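CAMP factor (Mobiluncus curtisii, PDB 6JLC) probably acts as a pore-forming toxin that damages host cell membranes and contributes to haemolysis. Local coordinates at residues A[38-43]-A[110-115]; A[95-100]-A[149-154]; A[153-158]-A[204-209]. All blocks are in the same frame, centred on the assembly; numbering follows the deposited sequence.

Interaction 1 (A[38-43]-A[110-115]); sequences SKEFDK and AIMRVA
Glu40 and Ile111 face each other where the start of helix 41-59 comes up against the end of helix 97-114. A type I beta turn from Ser38 to Phe41 leads into the first helix, with Glu40 at the N-cap position. Glu40 CB lies 3.9 Å from Ile111 CG2, and the same methyl reaches the backbone Glu40 O at 3.5 Å. Glu40 chi1 (-61°) sets CG beside the backbone N, 4.1 Å from Met112 SD, and the bend at chi2 keeps CD equally close to that sulfur. Phe41 starts off away from helix 97-114, yet its ring returns: CD1 meets Ile111 CD1 at 4.1 Å, at the ring edge and near its plane. Leu25 and Gln29 of helix 8-31 also touch this ring, so the contact belongs to the packing of a helical bundle, in which Ile111 further touches Ile81 of helix 68-91. Lys43 ends the segment and makes contacts along most of its length. Its CG, anti to the backbone N (chi1 170°), runs toward Ala115, whose CB is 3.6 Å from Lys43 CG. The chain then bends at chi3 and again at chi4 and crosses Met112 at about a right angle, bringing Lys43 NZ to 3.5 Å from Met112 CE.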
ATOM      1  N   SER A  38      -7.476   1.481  -2.630  1.00 38.89           N
ATOM      2  CA  SER A  38      -7.714   2.039  -1.302  1.00 37.09           C
ATOM      3  C   SER A  38      -9.067   2.731  -1.168  1.00 38.02           C
ATOM      4  O   SER A  38      -9.341   3.333  -0.118  1.00 32.56           O
ATOM      5  CB  SER A  38      -6.590   3.017  -0.935  1.00 40.70           C
ATOM      6  OG  SER A  38      -6.578   4.116  -1.820  1.00 50.15           O
ATOM      7  N   LYS A  39      -9.924   2.640  -2.191  1.00 38.23           N
ATOM      8  CA  LYS A  39     -11.202   3.350  -2.169  1.00 42.02           C
ATOM      9  C   LYS A  39     -11.996   3.077  -0.891  1.00 38.41           C
ATOM     10  O   LYS A  39     -12.547   4.004  -0.288  1.00 38.14           O
ATOM     11  CB  LYS A  39     -12.020   2.973  -3.405  1.00 42.31           C
ATOM     12  CG  LYS A  39     -13.295   3.783  -3.586  1.00 52.23           C
ATOM     13  CD  LYS A  39     -14.076   3.297  -4.798  1.00 54.69           C
ATOM     14  CE  LYS A  39     -15.370   4.075  -4.978  1.00 61.12           C
ATOM     15  NZ  LYS A  39     -16.122   3.624  -6.185  1.00 64.70           N
ATOM     16  N   GLU A  40     -12.046   1.822  -0.443  1.00 35.19           N
ATOM     17  CA  GLU A  40     -12.881   1.442   0.693  1.00 33.01           C
ATOM     18  C   GLU A  40     -12.066   0.983   1.905  1.00 32.42           C
ATOM     19  O   GLU A  40     -12.528   0.156   2.698  1.00 30.58           O
ATOM     20  CB  GLU A  40     -13.871   0.356   0.270  1.00 36.27           C
ATOM     21  CG  GLU A  40     -14.852   0.781  -0.841  1.00 37.54           C
ATOM     22  CD  GLU A  40     -15.896   1.788  -0.365  1.00 47.72           C
ATOM     23  OE1 GLU A  40     -16.172   1.842   0.853  1.00 44.05           O
ATOM     24  OE2 GLU A  40     -16.446   2.524  -1.218  1.00 51.47           O
ATOM     25  N   PHE A  41     -10.859   1.523   2.087  1.00 33.17           N
ATOM     26  CA  PHE A  41     -10.043   1.086   3.220  1.00 31.74           C
ATOM     27  C   PHE A  41     -10.707   1.416   4.557  1.00 29.04           C
ATOM     28  O   PHE A  41     -10.553   0.665   5.525  1.00 28.26           O
ATOM     29  CB  PHE A  41      -8.638   1.700   3.146  1.00 35.29           C
ATOM     30  CG  PHE A  41      -7.630   0.867   2.358  1.00 36.80           C
ATOM     31  CD1 PHE A  41      -8.044  -0.119   1.471  1.00 31.51           C
ATOM     32  CD2 PHE A  41      -6.258   1.079   2.512  1.00 36.77           C
ATOM     33  CE1 PHE A  41      -7.116  -0.884   0.749  1.00 31.08           C
ATOM     34  CE2 PHE A  41      -5.326   0.321   1.791  1.00 34.23           C
ATOM     35  CZ  PHE A  41      -5.754  -0.660   0.913  1.00 33.59           C
ATOM     36  N   ASP A  42     -11.473   2.511   4.627  1.00 35.03           N
ATOM     37  CA  ASP A  42     -12.163   2.865   5.872  1.00 38.63           C
ATOM     38  C   ASP A  42     -13.140   1.773   6.302  1.00 35.82           C
ATOM     39  O   ASP A  42     -13.167   1.363   7.471  1.00 32.41           O
ATOM     40  CB  ASP A  42     -12.903   4.196   5.702  1.00 45.54           C
ATOM     41  CG  ASP A  42     -11.971   5.391   5.721  1.00 62.13           C
ATOM     42  OD1 ASP A  42     -10.870   5.280   6.302  1.00 64.96           O
ATOM     43  OD2 ASP A  42     -12.350   6.444   5.161  1.00 66.82           O
ATOM     44  N   LYS A  43     -13.962   1.303   5.365  1.00 31.64           N
ATOM     45  CA  LYS A  43     -14.871   0.199   5.650  1.00 31.43           C
ATOM     46  C   LYS A  43     -14.108  -1.058   6.066  1.00 27.99           C
ATOM     47  O   LYS A  43     -14.514  -1.765   6.997  1.00 31.93           O
ATOM     48  CB  LYS A  43     -15.729  -0.072   4.416  1.00 30.26           C
ATOM     49  CG  LYS A  43     -16.546  -1.338   4.480  1.00 33.43           C
ATOM     50  CD  LYS A  43     -17.499  -1.410   3.309  1.00 42.43           C
ATOM     51  CE  LYS A  43     -18.612  -0.401   3.460  1.00 51.45           C
ATOM     52  NZ  LYS A  43     -19.887  -0.973   2.972  1.00 62.46           N
ATOM     53  N   ALA A 110     -13.980  -7.344  -2.687  1.00 22.74           N
ATOM     54  CA  ALA A 110     -13.678  -8.167  -1.515  1.00 21.51           C
ATOM     55  C   ALA A 110     -13.978  -7.417  -0.222  1.00 24.30           C
ATOM     56  O   ALA A 110     -14.509  -7.998   0.735  1.00 22.93           O
ATOM     57  CB  ALA A 110     -12.213  -8.614  -1.536  1.00 21.46           C
ATOM     58  N   ILE A 111     -13.642  -6.122  -0.171  1.00 21.47           N
ATOM     59  CA  ILE A 111     -13.936  -5.332   1.030  1.00 22.89           C
ATOM     60  C   ILE A 111     -15.440  -5.193   1.220  1.00 24.80           C
ATOM     61  O   ILE A 111     -15.958  -5.283   2.345  1.00 23.97           O
ATOM     62  CB  ILE A 111     -13.267  -3.948   0.952  1.00 25.00           C
ATOM     63  CG1 ILE A 111     -11.742  -4.078   1.030  1.00 23.98           C
ATOM     64  CG2 ILE A 111     -13.773  -3.050   2.093  1.00 25.37           C
ATOM     65  CD1 ILE A 111     -11.009  -2.800   0.640  1.00 22.88           C
ATOM     66  N   MET A 112     -16.163  -4.903   0.136  1.00 25.18           N
ATOM     67  CA  MET A 112     -17.615  -4.792   0.253  1.00 25.29           C
ATOM     68  C   MET A 112     -18.219  -6.097   0.766  1.00 27.52           C
ATOM     69  O   MET A 112     -19.113  -6.082   1.622  1.00 27.19           O
ATOM     70  CB  MET A 112     -18.237  -4.398  -1.092  1.00 27.91           C
ATOM     71  CG  MET A 112     -17.759  -3.055  -1.640  1.00 29.99           C
ATOM     72  SD  MET A 112     -18.070  -1.694  -0.487  1.00 39.12           S
ATOM     73  CE  MET A 112     -19.863  -1.664  -0.472  1.00 44.67           C
ATOM     74  N   ARG A 113     -17.718  -7.236   0.281  1.00 23.30           N
ATOM     75  CA  ARG A 113     -18.251  -8.523   0.731  1.00 25.69           C
ATOM     76  C   ARG A 113     -17.898  -8.793   2.190  1.00 26.96           C
ATOM     77  O   ARG A 113     -18.750  -9.225   2.971  1.00 25.14           O
ATOM     78  CB  ARG A 113     -17.738  -9.657  -0.161  1.00 26.86           C
ATOM     79  CG  ARG A 113     -18.503 -10.978  -0.006  1.00 30.89           C
ATOM     80  CD  ARG A 113     -19.972 -10.815  -0.380  1.00 27.96           C
ATOM     81  NE  ARG A 113     -20.128 -10.765  -1.837  1.00 31.50           N
ATOM     82  CZ  ARG A 113     -21.269 -10.510  -2.481  1.00 38.59           C
ATOM     83  NH1 ARG A 113     -22.394 -10.273  -1.809  1.00 32.23           N
ATOM     84  NH2 ARG A 113     -21.281 -10.487  -3.817  1.00 38.73           N
ATOM     85  N   VAL A 114     -16.639  -8.563   2.584  1.00 24.25           N
ATOM     86  CA  VAL A 114     -16.273  -8.920   3.955  1.00 24.81           C
ATOM     87  C   VAL A 114     -17.021  -8.060   4.975  1.00 26.22           C
ATOM     88  O   VAL A 114     -17.225  -8.490   6.120  1.00 25.47           O
ATOM     89  CB  VAL A 114     -14.741  -8.855   4.129  1.00 25.25           C
ATOM     90  CG1 VAL A 114     -14.275  -7.433   4.365  1.00 23.33           C
ATOM     91  CG2 VAL A 114     -14.284  -9.788   5.266  1.00 26.29           C
ATOM     92  N   ALA A 115     -17.469  -6.867   4.583  1.00 21.43           N
ATOM     93  CA  ALA A 115     -18.247  -6.005   5.461  1.00 25.49           C
ATOM     94  C   ALA A 115     -19.745  -6.275   5.387  1.00 29.06           C
ATOM     95  O   ALA A 115     -20.505  -5.705   6.181  1.00 28.68           O
ATOM     96  CB  ALA A 115     -17.997  -4.538   5.118  1.00 25.01           C
TER

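Interaction 2 (A[95-100]-A[149-154]); sequences KIQKAH and TATIYV
His100 and Tyr153 form an offset stack, their ring centroids 3.7 Å apart and their planes only 13° from parallel. His100 CD2 sits over the centre of the tyrosine ring, while the tyrosine's opposite face carries Ile152 CG1 from its own segment. The imidazole is turned so that ND1 makes a weak hydrogen bond to Ile96 O, at 3.5 Å, one turn back. Van der Waals contact is added by Gln97: bent at chi2 (63°), it swings its amide inward and sets OE1 3.5 Å from the Thr151 methyl CG2, and OE1 also lies at the edge of the Tyr153 ring, in its plane.

No direct hydrogen bond joins the segments, but two waters do. One donates to Lys95 O at 2.7 Å and accepts from Thr151 OG1 at 2.6 Å. The other donates to Gln97 OE1 and accepts from Ile152 N at 3.0 Å, giving the backbone N-H of Ile152, in the first turn of helix 152-173, a partner. With chi1 at 61°, Thr151 OG1 turns back over its own backbone, where it accepts a weak capping bond from Val154 N.

Asp36 OD2 receives both Tyr153 OH and Gln97 NE2, tying the pair to the loop before helix 41-59, and Trp37 meets the tyrosine ring. The contact thus joins the N-terminal ends of helices 97-114 and 152-173, with helix 203-222 touching Val154 through Cys206.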
ATOM      1  N   LYS A  95       3.265  -1.609 -13.988  1.00 29.88           N
ATOM      2  CA  LYS A  95       2.289  -2.191 -14.897  1.00 27.31           C
ATOM      3  C   LYS A  95       1.374  -1.105 -15.459  1.00 26.85           C
ATOM      4  O   LYS A  95       1.201  -0.036 -14.870  1.00 30.61           O
ATOM      5  CB  LYS A  95       1.448  -3.265 -14.185  1.00 29.01           C
ATOM      6  CG  LYS A  95       2.229  -4.530 -13.836  1.00 31.69           C
ATOM      7  CD  LYS A  95       2.618  -5.277 -15.102  1.00 32.75           C
ATOM      8  CE  LYS A  95       3.533  -6.451 -14.783  1.00 35.32           C
ATOM      9  NZ  LYS A  95       3.990  -7.092 -16.054  1.00 39.19           N
ATOM     10  N   ILE A  96       0.769  -1.403 -16.610  1.00 27.83           N
ATOM     11  CA  ILE A  96      -0.184  -0.476 -17.192  1.00 30.36           C
ATOM     12  C   ILE A  96      -1.348  -0.248 -16.221  1.00 28.78           C
ATOM     13  O   ILE A  96      -1.616  -1.054 -15.316  1.00 29.33           O
ATOM     14  CB  ILE A  96      -0.693  -0.984 -18.550  1.00 34.41           C
ATOM     15  CG1 ILE A  96      -1.225  -2.421 -18.428  1.00 31.19           C
ATOM     16  CG2 ILE A  96       0.415  -0.879 -19.596  1.00 36.31           C
ATOM     17  CD1 ILE A  96      -1.927  -2.919 -19.679  1.00 30.16           C
ATOM     18  N   GLN A  97      -2.045   0.874 -16.415  1.00 27.70           N
ATOM     19  CA  GLN A  97      -3.105   1.257 -15.484  1.00 28.93           C
ATOM     20  C   GLN A  97      -4.214   0.208 -15.432  1.00 31.48           C
ATOM     21  O   GLN A  97      -4.823   0.005 -14.372  1.00 32.51           O
ATOM     22  CB  GLN A  97      -3.652   2.634 -15.874  1.00 34.98           C
ATOM     23  CG  GLN A  97      -4.815   3.143 -15.027  1.00 33.93           C
ATOM     24  CD  GLN A  97      -4.451   3.351 -13.563  1.00 38.98           C
ATOM     25  OE1 GLN A  97      -3.273   3.437 -13.201  1.00 38.58           O
ATOM     26  NE2 GLN A  97      -5.472   3.453 -12.711  1.00 38.41           N
ATOM     27  N   LYS A  98      -4.453  -0.494 -16.549  1.00 31.78           N
ATOM     28  CA  LYS A  98      -5.492  -1.524 -16.609  1.00 31.15           C
ATOM     29  C   LYS A  98      -5.282  -2.602 -15.552  1.00 32.07           C
ATOM     30  O   LYS A  98      -6.252  -3.108 -14.971  1.00 27.81           O
ATOM     31  CB  LYS A  98      -5.512  -2.147 -18.005  1.00 34.66           C
ATOM     32  CG  LYS A  98      -6.603  -3.169 -18.277  1.00 40.88           C
ATOM     33  CD  LYS A  98      -6.296  -3.902 -19.589  1.00 45.00           C
ATOM     34  CE  LYS A  98      -7.524  -4.561 -20.194  1.00 57.66           C
ATOM     35  NZ  LYS A  98      -7.817  -5.899 -19.617  1.00 62.74           N
ATOM     36  N   ALA A  99      -4.021  -2.974 -15.291  1.00 28.06           N
ATOM     37  CA  ALA A  99      -3.746  -3.949 -14.241  1.00 28.89           C
ATOM     38  C   ALA A  99      -4.233  -3.448 -12.888  1.00 30.09           C
ATOM     39  O   ALA A  99      -4.806  -4.212 -12.103  1.00 29.24           O
ATOM     40  CB  ALA A  99      -2.247  -4.269 -14.188  1.00 28.24           C
ATOM     41  N   HIS A 100      -4.023  -2.164 -12.604  1.00 26.92           N
ATOM     42  CA  HIS A 100      -4.382  -1.626 -11.298  1.00 23.64           C
ATOM     43  C   HIS A 100      -5.882  -1.395 -11.161  1.00 27.33           C
ATOM     44  O   HIS A 100      -6.434  -1.527 -10.060  1.00 23.39           O
ATOM     45  CB  HIS A 100      -3.633  -0.326 -11.052  1.00 25.57           C
ATOM     46  CG  HIS A 100      -2.162  -0.525 -10.904  1.00 27.89           C
ATOM     47  ND1 HIS A 100      -1.275  -0.334 -11.946  1.00 32.19           N
ATOM     48  CD2 HIS A 100      -1.421  -0.935  -9.849  1.00 30.80           C
ATOM     49  CE1 HIS A 100      -0.049  -0.597 -11.529  1.00 29.54           C
ATOM     50  NE2 HIS A 100      -0.110  -0.966 -10.260  1.00 32.35           N
ATOM     51  N   THR A 149       1.979   8.102 -19.759  1.00 35.02           N
ATOM     52  CA  THR A 149       1.761   8.959 -18.602  1.00 32.47           C
ATOM     53  C   THR A 149       1.994   8.163 -17.331  1.00 31.77           C
ATOM     54  O   THR A 149       1.528   7.023 -17.204  1.00 31.67           O
ATOM     55  CB  THR A 149       0.342   9.531 -18.614  1.00 39.31           C
ATOM     56  OG1 THR A 149       0.140  10.231 -19.841  1.00 37.08           O
ATOM     57  CG2 THR A 149       0.138  10.510 -17.450  1.00 35.49           C
ATOM     58  N   ALA A 150       2.736   8.750 -16.394  1.00 27.82           N
ATOM     59  CA  ALA A 150       2.999   8.059 -15.142  1.00 26.88           C
ATOM     60  C   ALA A 150       1.687   7.776 -14.426  1.00 31.25           C
ATOM     61  O   ALA A 150       0.806   8.640 -14.353  1.00 32.90           O
ATOM     62  CB  ALA A 150       3.927   8.900 -14.262  1.00 27.30           C
ATOM     63  N   THR A 151       1.529   6.540 -13.957  1.00 30.61           N
ATOM     64  CA  THR A 151       0.418   6.216 -13.082  1.00 29.90           C
ATOM     65  C   THR A 151       0.682   6.802 -11.696  1.00 36.13           C
ATOM     66  O   THR A 151       1.774   7.292 -11.396  1.00 34.25           O
ATOM     67  CB  THR A 151       0.241   4.706 -12.986  1.00 29.67           C
ATOM     68  OG1 THR A 151       1.441   4.141 -12.427  1.00 33.57           O
ATOM     69  CG2 THR A 151      -0.017   4.099 -14.373  1.00 26.65           C
ATOM     70  N   ILE A 152      -0.329   6.738 -10.830  1.00 37.24           N
ATOM     71  CA  ILE A 152      -0.103   7.193  -9.459  1.00 35.44           C
ATOM     72  C   ILE A 152       0.914   6.302  -8.753  1.00 29.10           C
ATOM     73  O   ILE A 152       1.592   6.744  -7.820  1.00 30.15           O
ATOM     74  CB  ILE A 152      -1.428   7.245  -8.682  1.00 41.89           C
ATOM     75  CG1 ILE A 152      -1.914   5.828  -8.471  1.00 49.09           C
ATOM     76  CG2 ILE A 152      -2.465   8.066  -9.422  1.00 45.57           C
ATOM     77  CD1 ILE A 152      -2.383   5.633  -7.132  1.00 57.00           C
ATOM     78  N   TYR A 153       1.050   5.043  -9.183  1.00 26.69           N
ATOM     79  CA  TYR A 153       2.028   4.152  -8.561  1.00 28.62           C
ATOM     80  C   TYR A 153       3.456   4.592  -8.875  1.00 29.60           C
ATOM     81  O   TYR A 153       4.322   4.561  -7.996  1.00 29.10           O
ATOM     82  CB  TYR A 153       1.767   2.708  -9.003  1.00 28.95           C
ATOM     83  CG  TYR A 153       0.300   2.418  -8.818  1.00 30.00           C
ATOM     84  CD1 TYR A 153      -0.191   2.051  -7.571  1.00 36.22           C
ATOM     85  CD2 TYR A 153      -0.605   2.612  -9.857  1.00 34.17           C
ATOM     86  CE1 TYR A 153      -1.549   1.840  -7.378  1.00 34.82           C
ATOM     87  CE2 TYR A 153      -1.961   2.409  -9.670  1.00 37.37           C
ATOM     88  CZ  TYR A 153      -2.424   2.016  -8.429  1.00 38.55           C
ATOM     89  OH  TYR A 153      -3.775   1.801  -8.243  1.00 36.32           O
ATOM     90  N   VAL A 154       3.705   5.033 -10.109  1.00 27.18           N
ATOM     91  CA  VAL A 154       5.018   5.578 -10.460  1.00 30.71           C
ATOM     92  C   VAL A 154       5.241   6.914  -9.756  1.00 26.78           C
ATOM     93  O   VAL A 154       6.330   7.185  -9.235  1.00 29.03           O
ATOM     94  CB  VAL A 154       5.146   5.711 -11.993  1.00 28.38           C
ATOM     95  CG1 VAL A 154       6.424   6.479 -12.372  1.00 28.38           C
ATOM     96  CG2 VAL A 154       5.166   4.339 -12.643  1.00 28.17           C
TER
HETATM   97  O   HOH W   1       1.719   1.532 -12.736  1.00 33.49           O
HETATM   98  O   HOH W   2      -2.827   5.555 -11.940  1.00 34.08           O

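Interaction 3 (A[153-158]-A[204-209]); sequences YVKDLL and AECDAA
Cys206 has SG anti to its carbonyl carbon (chi1 -67°), a setting that turns the sulfur toward helix 152-173, where it meets Lys155 and Leu158 while CB meets Val154. From helix 152-173, Val154 places CG1 anti to the backbone N (chi1 171°), so that this methyl, rather than CG2, meets Cys206 CB at 3.8 Å. One residue on, Lys155 leaves its helix pointing away from the partner, but a bend at chi2 folds the chain back alongside. Its methylenes then lie against the sulfur, with Lys155 CE 3.6 Å from Cys206 SG. The ammonium group passes beyond, to the backbone oxygens of Trp196 and Lys198 near the end of helix 179-197, so its N-H groups have hydrogen-bond partners while the alkyl part packs.

Leu158 divides its two methyls between two residues of helix 203-222: CD2 comes within 4.2 Å of Cys206 SG, and CD1 rests 4.0 Å from Ala209 CB, one turn further along. Val195 touches both Leu158 and Ala209, so helix 179-197 packs against both.

No hydrogen bond links the segments, and the interface is held by apolar and sulfur contacts alone. The axes of helix segments 153-158 and 204-209 approach to 9.4 Å and cross at 15° with their N-to-C directions nearly aligned. Such shallow, near-parallel packing, with a third helix filling in from the side, is characteristic of a three-helix bundle, here built by helices 152-173, 179-197 and 203-222 in the C-terminal part of the CAMP factor that this chain represents.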
ATOM      1  N   TYR A 153       1.050   5.043  -9.183  1.00 26.69           N
ATOM      2  CA  TYR A 153       2.028   4.152  -8.561  1.00 28.62           C
ATOM      3  C   TYR A 153       3.456   4.592  -8.875  1.00 29.60           C
ATOM      4  O   TYR A 153       4.322   4.561  -7.996  1.00 29.10           O
ATOM      5  CB  TYR A 153       1.767   2.708  -9.003  1.00 28.95           C
ATOM      6  CG  TYR A 153       0.300   2.418  -8.818  1.00 30.00           C
ATOM      7  CD1 TYR A 153      -0.191   2.051  -7.571  1.00 36.22           C
ATOM      8  CD2 TYR A 153      -0.605   2.612  -9.857  1.00 34.17           C
ATOM      9  CE1 TYR A 153      -1.549   1.840  -7.378  1.00 34.82           C
ATOM     10  CE2 TYR A 153      -1.961   2.409  -9.670  1.00 37.37           C
ATOM     11  CZ  TYR A 153      -2.424   2.016  -8.429  1.00 38.55           C
ATOM     12  OH  TYR A 153      -3.775   1.801  -8.243  1.00 36.32           O
ATOM     13  N   VAL A 154       3.705   5.033 -10.109  1.00 27.18           N
ATOM     14  CA  VAL A 154       5.018   5.578 -10.460  1.00 30.71           C
ATOM     15  C   VAL A 154       5.241   6.914  -9.756  1.00 26.78           C
ATOM     16  O   VAL A 154       6.330   7.185  -9.235  1.00 29.03           O
ATOM     17  CB  VAL A 154       5.146   5.711 -11.993  1.00 28.38           C
ATOM     18  CG1 VAL A 154       6.424   6.479 -12.372  1.00 28.38           C
ATOM     19  CG2 VAL A 154       5.166   4.339 -12.643  1.00 28.17           C
ATOM     20  N   LYS A 155       4.221   7.777  -9.756  1.00 26.22           N
ATOM     21  CA  LYS A 155       4.290   9.042  -9.023  1.00 30.54           C
ATOM     22  C   LYS A 155       4.567   8.821  -7.543  1.00 36.39           C
ATOM     23  O   LYS A 155       5.258   9.633  -6.913  1.00 30.13           O
ATOM     24  CB  LYS A 155       2.983   9.820  -9.198  1.00 31.77           C
ATOM     25  CG  LYS A 155       2.886  10.615 -10.498  1.00 36.60           C
ATOM     26  CD  LYS A 155       3.900  11.752 -10.524  1.00 33.08           C
ATOM     27  CE  LYS A 155       3.802  12.594 -11.798  1.00 35.86           C
ATOM     28  NZ  LYS A 155       2.595  13.465 -11.755  1.00 32.26           N
ATOM     29  N   ASP A 156       4.036   7.739  -6.962  1.00 29.50           N
ATOM     30  CA  ASP A 156       4.317   7.461  -5.557  1.00 29.54           C
ATOM     31  C   ASP A 156       5.777   7.086  -5.338  1.00 31.37           C
ATOM     32  O   ASP A 156       6.342   7.415  -4.291  1.00 31.05           O
ATOM     33  CB  ASP A 156       3.380   6.367  -5.036  1.00 36.01           C
ATOM     34  CG  ASP A 156       1.917   6.844  -4.932  1.00 48.21           C
ATOM     35  OD1 ASP A 156       1.691   8.067  -4.804  1.00 48.21           O
ATOM     36  OD2 ASP A 156       0.990   6.003  -4.987  1.00 45.42           O
ATOM     37  N   LEU A 157       6.412   6.412  -6.305  1.00 30.43           N
ATOM     38  CA  LEU A 157       7.848   6.139  -6.195  1.00 27.82           C
ATOM     39  C   LEU A 157       8.658   7.436  -6.214  1.00 31.55           C
ATOM     40  O   LEU A 157       9.632   7.588  -5.465  1.00 26.70           O
ATOM     41  CB  LEU A 157       8.290   5.211  -7.329  1.00 29.07           C
ATOM     42  CG  LEU A 157       9.724   4.674  -7.262  1.00 30.41           C
ATOM     43  CD1 LEU A 157       9.919   3.796  -6.037  1.00 34.42           C
ATOM     44  CD2 LEU A 157      10.084   3.911  -8.537  1.00 34.35           C
ATOM     45  N   LEU A 158       8.250   8.403  -7.009  1.00 27.76           N
ATOM     46  CA  LEU A 158       8.905   9.694  -7.067  1.00 23.91           C
ATOM     47  C   LEU A 158       8.690  10.436  -5.742  1.00 22.98           C
ATOM     48  O   LEU A 158       9.575  11.015  -5.199  1.00 25.83           O
ATOM     49  CB  LEU A 158       8.379  10.509  -8.209  1.00 24.65           C
ATOM     50  CG  LEU A 158       8.817  11.945  -8.285  1.00 26.62           C
ATOM     51  CD1 LEU A 158      10.312  12.083  -8.170  1.00 28.59           C
ATOM     52  CD2 LEU A 158       8.295  12.637  -9.496  1.00 26.18           C
ATOM     53  N   ALA A 204       9.091   8.230 -17.898  1.00 27.64           N
ATOM     54  CA  ALA A 204      10.495   8.597 -18.053  1.00 30.27           C
ATOM     55  C   ALA A 204      10.828   9.878 -17.299  1.00 26.98           C
ATOM     56  O   ALA A 204      11.923  10.006 -16.736  1.00 27.16           O
ATOM     57  CB  ALA A 204      10.835   8.754 -19.534  1.00 30.50           C
ATOM     58  N   GLU A 205       9.922  10.855 -17.312  1.00 28.41           N
ATOM     59  CA  GLU A 205      10.193  12.089 -16.579  1.00 30.43           C
ATOM     60  C   GLU A 205      10.277  11.825 -15.078  1.00 30.52           C
ATOM     61  O   GLU A 205      11.081  12.446 -14.376  1.00 25.69           O
ATOM     62  CB  GLU A 205       9.121  13.146 -16.867  1.00 36.05           C
ATOM     63  CG  GLU A 205       9.180  13.791 -18.254  1.00 35.46           C
ATOM     64  CD  GLU A 205       8.005  14.729 -18.496  1.00 47.78           C
ATOM     65  OE1 GLU A 205       6.870  14.241 -18.686  1.00 50.99           O
ATOM     66  OE2 GLU A 205       8.208  15.962 -18.477  1.00 56.40           O
ATOM     67  N   CYS A 206       9.449  10.910 -14.567  1.00 26.45           N
ATOM     68  CA  CYS A 206       9.504  10.585 -13.144  1.00 30.24           C
ATOM     69  C   CYS A 206      10.791   9.837 -12.806  1.00 23.92           C
ATOM     70  O   CYS A 206      11.466  10.166 -11.820  1.00 27.92           O
ATOM     71  CB  CYS A 206       8.270   9.763 -12.748  1.00 27.52           C
ATOM     72  SG  CYS A 206       6.717  10.689 -12.862  1.00 30.47           S
ATOM     73  N   ASP A 207      11.151   8.832 -13.619  1.00 23.66           N
ATOM     74  CA  ASP A 207      12.403   8.102 -13.402  1.00 25.03           C
ATOM     75  C   ASP A 207      13.608   9.032 -13.466  1.00 26.27           C
ATOM     76  O   ASP A 207      14.548   8.899 -12.675  1.00 25.32           O
ATOM     77  CB  ASP A 207      12.570   6.986 -14.441  1.00 26.53           C
ATOM     78  CG  ASP A 207      11.582   5.840 -14.254  1.00 34.54           C
ATOM     79  OD1 ASP A 207      11.048   5.670 -13.136  1.00 35.46           O
ATOM     80  OD2 ASP A 207      11.352   5.110 -15.239  1.00 30.93           O
ATOM     81  N   ALA A 208      13.615   9.964 -14.423  1.00 30.45           N
ATOM     82  CA  ALA A 208      14.727  10.910 -14.516  1.00 29.63           C
ATOM     83  C   ALA A 208      14.793  11.816 -13.291  1.00 29.52           C
ATOM     84  O   ALA A 208      15.888  12.130 -12.805  1.00 30.48           O
ATOM     85  CB  ALA A 208      14.599  11.750 -15.787  1.00 34.17           C
ATOM     86  N   ALA A 209      13.641  12.260 -12.792  1.00 26.81           N
ATOM     87  CA  ALA A 209      13.634  13.096 -11.594  1.00 27.40           C
ATOM     88  C   ALA A 209      14.200  12.345 -10.393  1.00 30.62           C
ATOM     89  O   ALA A 209      14.957  12.915  -9.595  1.00 29.97           O
ATOM     90  CB  ALA A 209      12.217  13.585 -11.300  1.00 26.64           C
TER

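How the interactions relate
Interactions 2 and 3 are buried neighbours, about 11 Å apart between centres, and share Tyr153 and Val154 on helix 152-173; they touch where Ala150 CB meets Cys206 SG at 3.6 Å. Interaction 1 is only partly buried and lies about 28 Å from interaction 3, centre to centre, on the opposite side of the chain's centre. Helix 97-114 links interactions 1 and 2, which use its two ends. The chemistry changes with place: alkyl and thioether contacts, with a phenylalanine edge, where the contact is only partly buried, ring stacking and water bridges at the junction between bundles, and purely apolar and sulfur packing within the C-terminal helices.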